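Local coordinates for gene product PA4716 (PDB 1U0K), which is of unconfirmed function but belongs to the PhzF family and is predicted to act as an isomerase or epimerase, at residues A[98-103]-A[107-112]; A[73-78]-A[122-127]; A[165-170]-A[187-192]. All coordinates share one frame; numbering follows the deposited sequence.

Contact 1: A[98-103]-A[107-112]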
loop_
_atom_site.group_PDB
_atom_site.type_symbol
_atom_site.label_atom_id
_atom_site.label_comp_id
_atom_site.label_asym_id
_atom_site.label_seq_id
_atom_site.Cartn_x
_atom_site.Cartn_y
_atom_site.Cartn_z
ATOM N N TRP A 98 -4.235 29.282 4.295
ATOM C CA TRP A 98 -4.882 28.256 5.102
ATOM C C TRP A 98 -4.109 28.064 6.390
ATOM O O TRP A 98 -2.907 28.297 6.436
ATOM C CB TRP A 98 -4.898 26.915 4.351
ATOM C CG TRP A 98 -5.352 27.028 2.961
ATOM C CD1 TRP A 98 -4.580 27.052 1.837
ATOM C CD2 TRP A 98 -6.707 27.145 2.522
ATOM N NE1 TRP A 98 -5.376 27.181 0.728
ATOM C CE2 TRP A 98 -6.687 27.234 1.118
ATOM C CE3 TRP A 98 -7.943 27.176 3.175
ATOM C CZ2 TRP A 98 -7.852 27.373 0.357
ATOM C CZ3 TRP A 98 -9.097 27.322 2.415
ATOM C CH2 TRP A 98 -9.040 27.412 1.028
ATOM N N THR A 99 -4.796 27.624 7.434
ATOM C CA THR A 99 -4.148 27.191 8.662
ATOM C C THR A 99 -4.625 25.794 8.982
ATOM O O THR A 99 -5.827 25.553 9.092
ATOM C CB THR A 99 -4.492 28.132 9.817
ATOM O OG1 THR A 99 -4.089 29.466 9.473
ATOM C CG2 THR A 99 -3.692 27.775 11.069
ATOM N N LEU A 100 -3.692 24.863 9.122
ATOM C CA LEU A 100 -4.033 23.505 9.516
ATOM C C LEU A 100 -3.499 23.210 10.913
ATOM O O LEU A 100 -2.327 23.416 11.191
ATOM C CB LEU A 100 -3.509 22.494 8.486
ATOM C CG LEU A 100 -4.099 22.657 7.087
ATOM C CD1 LEU A 100 -3.462 21.657 6.131
ATOM C CD2 LEU A 100 -5.611 22.502 7.091
ATOM N N HIS A 101 -4.373 22.722 11.781
ATOM C CA HIS A 101 -4.028 22.478 13.176
ATOM C C HIS A 101 -3.799 20.999 13.408
ATOM O O HIS A 101 -4.707 20.196 13.253
ATOM C CB HIS A 101 -5.141 22.993 14.095
ATOM C CG HIS A 101 -5.264 24.480 14.089
ATOM N ND1 HIS A 101 -4.381 25.301 14.760
ATOM C CD2 HIS A 101 -6.149 25.297 13.475
ATOM C CE1 HIS A 101 -4.723 26.563 14.558
ATOM N NE2 HIS A 101 -5.792 26.588 13.782
ATOM N N LEU A 102 -2.565 20.652 13.751
ATOM C CA LEU A 102 -2.242 19.327 14.261
ATOM C C LEU A 102 -2.218 19.444 15.784
ATOM O O LEU A 102 -2.166 20.548 16.310
ATOM C CB LEU A 102 -0.897 18.859 13.702
ATOM C CG LEU A 102 -0.880 18.620 12.183
ATOM C CD1 LEU A 102 0.542 18.631 11.646
ATOM C CD2 LEU A 102 -1.583 17.309 11.822
ATOM N N ALA A 103 -2.302 18.326 16.491
ATOM C CA ALA A 103 -2.324 18.351 17.959
ATOM C C ALA A 103 -1.191 19.210 18.519
ATOM O O ALA A 103 -1.418 20.078 19.370
ATOM C CB ALA A 103 -2.223 16.941 18.508
ATOM N N VAL A 107 0.013 25.084 11.443
ATOM C CA VAL A 107 0.840 25.265 10.252
ATOM C C VAL A 107 0.149 26.191 9.258
ATOM O O VAL A 107 -0.986 25.960 8.869
ATOM C CB VAL A 107 1.126 23.921 9.544
ATOM C CG1 VAL A 107 2.025 24.121 8.344
ATOM C CG2 VAL A 107 1.732 22.919 10.514
ATOM N N ALA A 108 0.844 27.247 8.865
ATOM C CA ALA A 108 0.374 28.171 7.853
ATOM C C ALA A 108 0.756 27.674 6.458
ATOM O O ALA A 108 1.898 27.278 6.214
ATOM C CB ALA A 108 0.967 29.560 8.110
ATOM N N LEU A 109 -0.211 27.679 5.547
ATOM C CA LEU A 109 0.009 27.278 4.161
ATOM C C LEU A 109 -0.535 28.306 3.198
ATOM O O LEU A 109 -1.399 29.102 3.550
ATOM C CB LEU A 109 -0.648 25.927 3.871
ATOM C CG LEU A 109 -0.066 24.743 4.643
ATOM C CD1 LEU A 109 -0.920 24.409 5.831
ATOM C CD2 LEU A 109 0.130 23.541 3.727
ATOM N N ARG A 110 0.006 28.298 1.991
ATOM C CA ARG A 110 -0.519 29.071 0.881
ATOM C C ARG A 110 -0.634 28.168 -0.343
ATOM O O ARG A 110 0.125 27.214 -0.507
ATOM C CB ARG A 110 0.386 30.274 0.589
ATOM C CG ARG A 110 1.741 29.941 0.042
ATOM C CD ARG A 110 2.629 31.175 -0.197
ATOM N NE ARG A 110 3.826 30.836 -0.970
ATOM C CZ ARG A 110 3.847 30.606 -2.283
ATOM N NH1 ARG A 110 2.743 30.695 -3.016
ATOM N NH2 ARG A 110 4.992 30.286 -2.873
ATOM N N SER A 111 -1.599 28.459 -1.193
ATOM C CA SER A 111 -1.751 27.743 -2.439
ATOM C C SER A 111 -2.081 28.680 -3.584
ATOM O O SER A 111 -2.774 29.672 -3.409
ATOM C CB SER A 111 -2.846 26.685 -2.313
ATOM O OG SER A 111 -4.072 27.280 -1.942
ATOM N N VAL A 112 -1.588 28.327 -4.764
ATOM C CA VAL A 112 -1.912 29.017 -6.002
ATOM C C VAL A 112 -2.265 27.992 -7.074
ATOM O O VAL A 112 -1.855 26.834 -7.009
ATOM C CB VAL A 112 -0.730 29.892 -6.486
ATOM C CG1 VAL A 112 -0.445 31.017 -5.489
ATOM C CG2 VAL A 112 0.524 29.053 -6.711
#
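W98 and L109 pair across two antiparallel strands with their side chains on the same face of the sheet, W98 CB lying 4.4 Å from L109 CB. W98 N gives a hydrogen bond to L109 O and L109 N returns one to W98 O. One step along, T99 and A108 form a non-hydrogen-bonded pair whose side chains lie on the other face. L100 and V107 then close a second hydrogen-bonded pair, L100 N reaching V107 O at 2.9 Å in the carbonyl plane.

Beyond the paired residues the indole extends the contact to S111. With CG of W98 anti to the carbonyl carbon (chi1 -48°), the indole edge carrying NE1 lies beside the serine. S111 CB lies in the ring plane and OG near it, so the group is met edge-on. W98 NE1 donates a nearly straight hydrogen bond (169°) to S111 OG at 3.0 Å, doubtful in detail because this hydroxyl sits too close to another atom of the model. R59 makes a cation-pi contact with the same indole.

On the face shared by W98, L100, V107 and L109, the side chains of L100 and L109 cross at about a right angle. CD1 of L109 carries this contact: it is 3.8 Å from L100 CD1 and equally near L100 CG. Helix 78-90 packs on W98 through L86 and on L100 and V107 through L79, while L109 meets M122 of strand 117-129. R110 holds salt bridges to E95 and E121.

The strands run at 144° to each other, a marked twist from strict antiparallel. Two hydrogen-bonded pairs flanking a non-hydrogen-bonded one, joined by a short turn, are the pattern of a beta hairpin, here strands 96-101 and 106-114 with an apolar face turned to a helix.

Contact 2: A[73-78]-A[122-127]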
loop_
_atom_site.group_PDB
_atom_site.type_symbol
_atom_site.label_atom_id
_atom_site.label_comp_id
_atom_site.label_asym_id
_atom_site.label_seq_id
_atom_site.Cartn_x
_atom_site.Cartn_y
_atom_site.Cartn_z
ATOM N N PRO A 73 0.981 12.926 14.012
ATOM C CA PRO A 73 0.505 14.315 14.123
ATOM C C PRO A 73 1.572 15.424 13.924
ATOM O O PRO A 73 1.611 16.377 14.694
ATOM C CB PRO A 73 -0.087 14.346 15.540
ATOM C CG PRO A 73 0.776 13.400 16.301
ATOM C CD PRO A 73 1.050 12.266 15.329
ATOM N N PHE A 74 2.381 15.328 12.873
ATOM C CA PHE A 74 3.449 16.297 12.625
ATOM C C PHE A 74 3.440 16.856 11.209
ATOM O O PHE A 74 2.997 16.189 10.262
ATOM C CB PHE A 74 4.802 15.651 12.952
ATOM C CG PHE A 74 4.764 14.783 14.175
ATOM C CD1 PHE A 74 4.604 13.411 14.070
ATOM C CD2 PHE A 74 4.837 15.349 15.439
ATOM C CE1 PHE A 74 4.548 12.618 15.199
ATOM C CE2 PHE A 74 4.783 14.561 16.570
ATOM C CZ PHE A 74 4.637 13.195 16.453
ATOM N N ALA A 75 3.936 18.090 11.070
ATOM C CA ALA A 75 3.980 18.787 9.789
ATOM C C ALA A 75 4.572 17.888 8.699
ATOM O O ALA A 75 5.647 17.321 8.895
ATOM C CB ALA A 75 4.796 20.078 9.921
ATOM N N GLY A 76 3.853 17.736 7.582
ATOM C CA GLY A 76 4.293 16.900 6.458
ATOM C C GLY A 76 3.590 17.262 5.154
ATOM O O GLY A 76 2.684 18.101 5.166
ATOM N N HIS A 77 3.967 16.611 4.044
ATOM C CA HIS A 77 3.354 16.846 2.722
ATOM C C HIS A 77 1.839 16.497 2.542
ATOM O O HIS A 77 1.222 16.970 1.588
ATOM C CB HIS A 77 4.149 16.145 1.623
ATOM C CG HIS A 77 3.989 14.667 1.654
ATOM N ND1 HIS A 77 4.626 13.876 2.585
ATOM C CD2 HIS A 77 3.194 13.842 0.937
ATOM C CE1 HIS A 77 4.246 12.623 2.421
ATOM N NE2 HIS A 77 3.376 12.577 1.431
ATOM N N PRO A 78 1.225 15.678 3.394
ATOM C CA PRO A 78 -0.244 15.621 3.392
ATOM C C PRO A 78 -0.874 17.000 3.572
ATOM O O PRO A 78 -1.963 17.235 3.063
ATOM C CB PRO A 78 -0.559 14.705 4.570
ATOM C CG PRO A 78 0.604 13.794 4.605
ATOM C CD PRO A 78 1.782 14.712 4.363
HETATM N N MSE A 122 4.184 25.365 2.680
HETATM C CA MSE A 122 3.932 25.419 4.106
HETATM C C MSE A 122 5.135 25.996 4.841
HETATM O O MSE A 122 6.266 25.863 4.378
HETATM C CB MSE A 122 3.629 24.026 4.636
HETATM C CG MSE A 122 4.809 23.071 4.609
HETATM SE SE MSE A 122 4.236 21.237 4.860
HETATM C CE MSE A 122 4.073 21.247 6.610
ATOM N N ASP A 123 4.863 26.634 5.978
ATOM C CA ASP A 123 5.885 27.115 6.901
ATOM C C ASP A 123 5.996 26.135 8.063
ATOM O O ASP A 123 5.096 26.024 8.893
ATOM C CB ASP A 123 5.514 28.514 7.406
ATOM C CG ASP A 123 6.602 29.147 8.273
ATOM O OD1 ASP A 123 7.740 28.622 8.327
ATOM O OD2 ASP A 123 6.402 30.187 8.935
ATOM N N GLN A 124 7.102 25.393 8.096
ATOM C CA GLN A 124 7.333 24.394 9.131
ATOM C C GLN A 124 7.969 24.954 10.408
ATOM O O GLN A 124 8.167 24.222 11.375
ATOM C CB GLN A 124 8.201 23.265 8.579
ATOM C CG GLN A 124 7.560 22.552 7.388
ATOM C CD GLN A 124 8.173 21.195 7.108
ATOM O OE1 GLN A 124 9.240 20.866 7.621
ATOM N NE2 GLN A 124 7.501 20.406 6.294
ATOM N N GLY A 125 8.273 26.248 10.415
ATOM C CA GLY A 125 8.930 26.868 11.553
ATOM C C GLY A 125 10.405 26.528 11.554
ATOM O O GLY A 125 10.929 25.989 10.582
ATOM N N ARG A 126 11.098 26.855 12.636
ATOM C CA ARG A 126 12.526 26.567 12.691
ATOM C C ARG A 126 12.758 25.140 13.141
ATOM O O ARG A 126 12.032 24.607 13.974
ATOM C CB ARG A 126 13.286 27.558 13.572
ATOM C CG ARG A 126 12.950 27.569 15.038
ATOM C CD ARG A 126 13.625 28.735 15.759
ATOM N NE ARG A 126 13.324 30.034 15.139
ATOM C CZ ARG A 126 12.177 30.710 15.272
ATOM N NH1 ARG A 126 11.175 30.235 16.009
ATOM N NH2 ARG A 126 12.025 31.872 14.646
ATOM N N ALA A 127 13.773 24.529 12.556
ATOM C CA ALA A 127 14.125 23.161 12.870
ATOM C C ALA A 127 14.816 23.114 14.219
ATOM O O ALA A 127 15.566 24.028 14.573
ATOM C CB ALA A 127 15.021 22.594 11.793
#
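The methyl end of M122, modelled as selenomethionine, meets A75 and the backbone that follows it. CE lies 3.6 Å from A75 CB and just as close to G76 N, while SE rests 3.5 Å from G76 O. This is van der Waals packing, and no hydrogen bond joins the two segments.

The conformation of M122 accounts for the fit. CG sits between the backbone N and the carbonyl carbon (chi1 68°), the chain is extended at chi2, and a bend at chi3 of -81° brings CE against A75 CB. The methyl thereby touches both the A75 side chain and G76 N, and the selenium touches G76 O. A75 answers with a CB that points toward segment 122-127.

Q124, two residues on, also directs its CB at the loop, but its approach is looser: CG is 4.5 Å from A75 CB. Its amide is engaged elsewhere, OE1 with T162 OG1 and NE2 with G222 O, and those two bonds would fix the rotation of the buried group. Between M122 and Q124, D123 makes no contact with 73-78; its OD1 accepts from G125 N in an Asx turn, the N-H arriving from above the carboxylate plane.

The side chains of H77 and P78 touch E48, the predicted active-site residue, so the loop probably borders the catalytic pocket. Segment 73-78 leads from strand 60-67 into helix 78-90, with H77 and P78 against strands 48-54 and 21-26. Segment 122-127 belongs to strand 117-129, hydrogen-bonded to strand 106-114 through D123 and to strand 267-282 through M122, Q124 and G125.

Contact 3: A[165-170]-A[187-192]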
loop_
_atom_site.group_PDB
_atom_site.type_symbol
_atom_site.label_atom_id
_atom_site.label_comp_id
_atom_site.label_asym_id
_atom_site.label_seq_id
_atom_site.Cartn_x
_atom_site.Cartn_y
_atom_site.Cartn_z
ATOM N N PRO A 165 10.935 13.894 14.469
ATOM C CA PRO A 165 12.407 13.842 14.448
ATOM C C PRO A 165 12.993 12.723 13.587
ATOM O O PRO A 165 12.672 11.549 13.773
ATOM C CB PRO A 165 12.772 13.636 15.920
ATOM C CG PRO A 165 11.583 12.975 16.534
ATOM C CD PRO A 165 10.395 13.442 15.762
ATOM N N TYR A 166 13.862 13.105 12.655
ATOM C CA TYR A 166 14.613 12.164 11.837
ATOM C C TYR A 166 16.066 12.175 12.253
ATOM O O TYR A 166 16.617 13.227 12.507
ATOM C CB TYR A 166 14.546 12.563 10.369
ATOM C CG TYR A 166 13.193 12.347 9.743
ATOM C CD1 TYR A 166 12.195 13.305 9.865
ATOM C CD2 TYR A 166 12.911 11.180 9.044
ATOM C CE1 TYR A 166 10.946 13.118 9.288
ATOM C CE2 TYR A 166 11.661 10.979 8.464
ATOM C CZ TYR A 166 10.686 11.949 8.597
ATOM O OH TYR A 166 9.447 11.756 8.032
ATOM N N LEU A 167 16.675 11.003 12.331
ATOM C CA LEU A 167 18.130 10.904 12.332
ATOM C C LEU A 167 18.549 11.060 10.880
ATOM O O LEU A 167 18.277 10.203 10.060
ATOM C CB LEU A 167 18.570 9.541 12.871
ATOM C CG LEU A 167 19.962 9.326 13.489
ATOM C CD1 LEU A 167 20.530 7.962 13.086
ATOM C CD2 LEU A 167 20.949 10.458 13.216
ATOM N N LEU A 168 19.177 12.186 10.555
ATOM C CA LEU A 168 19.746 12.392 9.235
ATOM C C LEU A 168 21.125 11.735 9.218
ATOM O O LEU A 168 21.962 12.025 10.072
ATOM C CB LEU A 168 19.847 13.884 8.916
ATOM C CG LEU A 168 18.564 14.703 9.066
ATOM C CD1 LEU A 168 18.805 16.133 8.620
ATOM C CD2 LEU A 168 17.412 14.081 8.269
ATOM N N LEU A 169 21.316 10.815 8.277
ATOM C CA LEU A 169 22.531 10.015 8.178
ATOM C C LEU A 169 23.213 10.310 6.852
ATOM O O LEU A 169 22.857 9.718 5.847
ATOM C CB LEU A 169 22.183 8.527 8.258
ATOM C CG LEU A 169 23.372 7.595 8.492
ATOM C CD1 LEU A 169 23.940 7.782 9.891
ATOM C CD2 LEU A 169 22.969 6.156 8.252
ATOM N N PRO A 170 24.157 11.256 6.833
ATOM C CA PRO A 170 24.851 11.598 5.588
ATOM C C PRO A 170 25.696 10.441 5.059
ATOM O O PRO A 170 26.575 9.945 5.771
ATOM C CB PRO A 170 25.705 12.804 5.982
ATOM C CG PRO A 170 25.078 13.338 7.201
ATOM C CD PRO A 170 24.585 12.123 7.938
ATOM N N GLU A 187 15.040 0.606 19.179
ATOM C CA GLU A 187 15.690 0.968 20.442
ATOM C C GLU A 187 16.915 1.871 20.237
ATOM O O GLU A 187 17.223 2.692 21.095
ATOM C CB GLU A 187 16.043 -0.275 21.267
ATOM C CG GLU A 187 17.186 -1.113 20.727
ATOM C CD GLU A 187 17.559 -2.262 21.653
ATOM O OE1 GLU A 187 16.647 -2.850 22.283
ATOM O OE2 GLU A 187 18.769 -2.587 21.743
ATOM N N ALA A 188 17.599 1.717 19.105
ATOM C CA ALA A 188 18.710 2.603 18.744
ATOM C C ALA A 188 18.208 4.024 18.505
ATOM O O ALA A 188 18.813 4.994 18.964
ATOM C CB ALA A 188 19.428 2.083 17.507
ATOM N N LEU A 189 17.097 4.139 17.787
ATOM C CA LEU A 189 16.483 5.432 17.527
ATOM C C LEU A 189 15.917 6.035 18.818
ATOM O O LEU A 189 15.984 7.246 19.010
ATOM C CB LEU A 189 15.402 5.322 16.445
ATOM C CG LEU A 189 15.886 5.182 14.995
ATOM C CD1 LEU A 189 14.725 4.840 14.073
ATOM C CD2 LEU A 189 16.580 6.451 14.510
ATOM N N ASP A 190 15.390 5.187 19.705
ATOM C CA ASP A 190 14.861 5.635 21.001
ATOM C C ASP A 190 15.912 6.355 21.826
ATOM O O ASP A 190 15.622 7.370 22.448
ATOM C CB ASP A 190 14.348 4.457 21.833
ATOM C CG ASP A 190 13.022 3.917 21.340
ATOM O OD1 ASP A 190 12.364 4.571 20.497
ATOM O OD2 ASP A 190 12.566 2.827 21.757
ATOM N N LYS A 191 17.123 5.806 21.849
ATOM C CA LYS A 191 18.227 6.410 22.585
ATOM C C LYS A 191 18.514 7.833 22.092
ATOM O O LYS A 191 18.877 8.701 22.881
ATOM C CB LYS A 191 19.494 5.550 22.468
ATOM C CG LYS A 191 19.449 4.262 23.278
ATOM C CD LYS A 191 20.794 3.532 23.244
ATOM C CE LYS A 191 20.655 2.070 23.651
ATOM N NZ LYS A 191 21.713 1.212 23.046
ATOM N N LEU A 192 18.331 8.064 20.792
ATOM C CA LEU A 192 18.617 9.358 20.166
ATOM C C LEU A 192 17.436 10.332 20.088
ATOM O O LEU A 192 17.578 11.453 19.589
ATOM C CB LEU A 192 19.158 9.117 18.760
ATOM C CG LEU A 192 20.446 8.296 18.718
ATOM C CD1 LEU A 192 20.746 7.847 17.304
ATOM C CD2 LEU A 192 21.605 9.111 19.302
#
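L167 is the one residue of strand 166-170 that reaches segment 187-192, and it meets two leucines spaced three residues apart on the helix. Its CB is 4.0 Å from L189 CD2, and its CG is 4.2 Å from L192 CD1. Both contacts are between aliphatic groups, with no hydrogen bond between the segments, and the nearest CA atoms, those of L167 and L189, remain 7.7 Å apart.

The leucines approach differently. L192 has its CB directed at the strand, and its side chain crosses that of L167 obliquely. The CB of L189 is turned to the flank, yet the end of the side chain swings nearer and brings CD2 against the base of L167. On the strand, L167 has CG anti to its own backbone N (chi1 -156°), which places CG beside L192 CD1; the L189 contact is made by CB, ahead of that torsion.

A second shell surrounds these groups. F141 of helix 135-144 touches both L167 and L192, and also A188, so its side chain borders the strand and the helix alike. L189 packs in addition on A194 and V197. The backbone of L167 is hydrogen-bonded to F196 and Y198, which ties it into the sheet beside strand 196-201.

Strand 166-170 lies between strand 158-161, its antiparallel partner, and strand 196-201, to which it runs parallel. Y166, L168 and P170 turn to helix 222-234, with Y166 OH hydrogen-bonded to S223 OG. The short helix 186-192 lies across from L167, beside helix 135-144, and precedes strand 196-201 in the chain.

Overall arrangement
From the N terminus, contact 2 opens first, at residues 73-78. Contact 1 opens and closes inside its loop, as the short hairpin turn between 98-103 and 107-112, before the chain reaches 122-127 and completes contact 2. The nested pair touch each other: L109 CD2 packs on M122 CB, and L102 CD1 on the backbone of F74 and A75. Contact 3 follows in series, closing a loop of 16 residues. Contact 1 joins strands 96-101 and 106-114, contact 2 ties the loop before helix 78-90 to strand 117-129, and contact 3 joins strand 166-170 to helix 186-192, its centre about 27 Å from that of contact 1, across the centre of the chain.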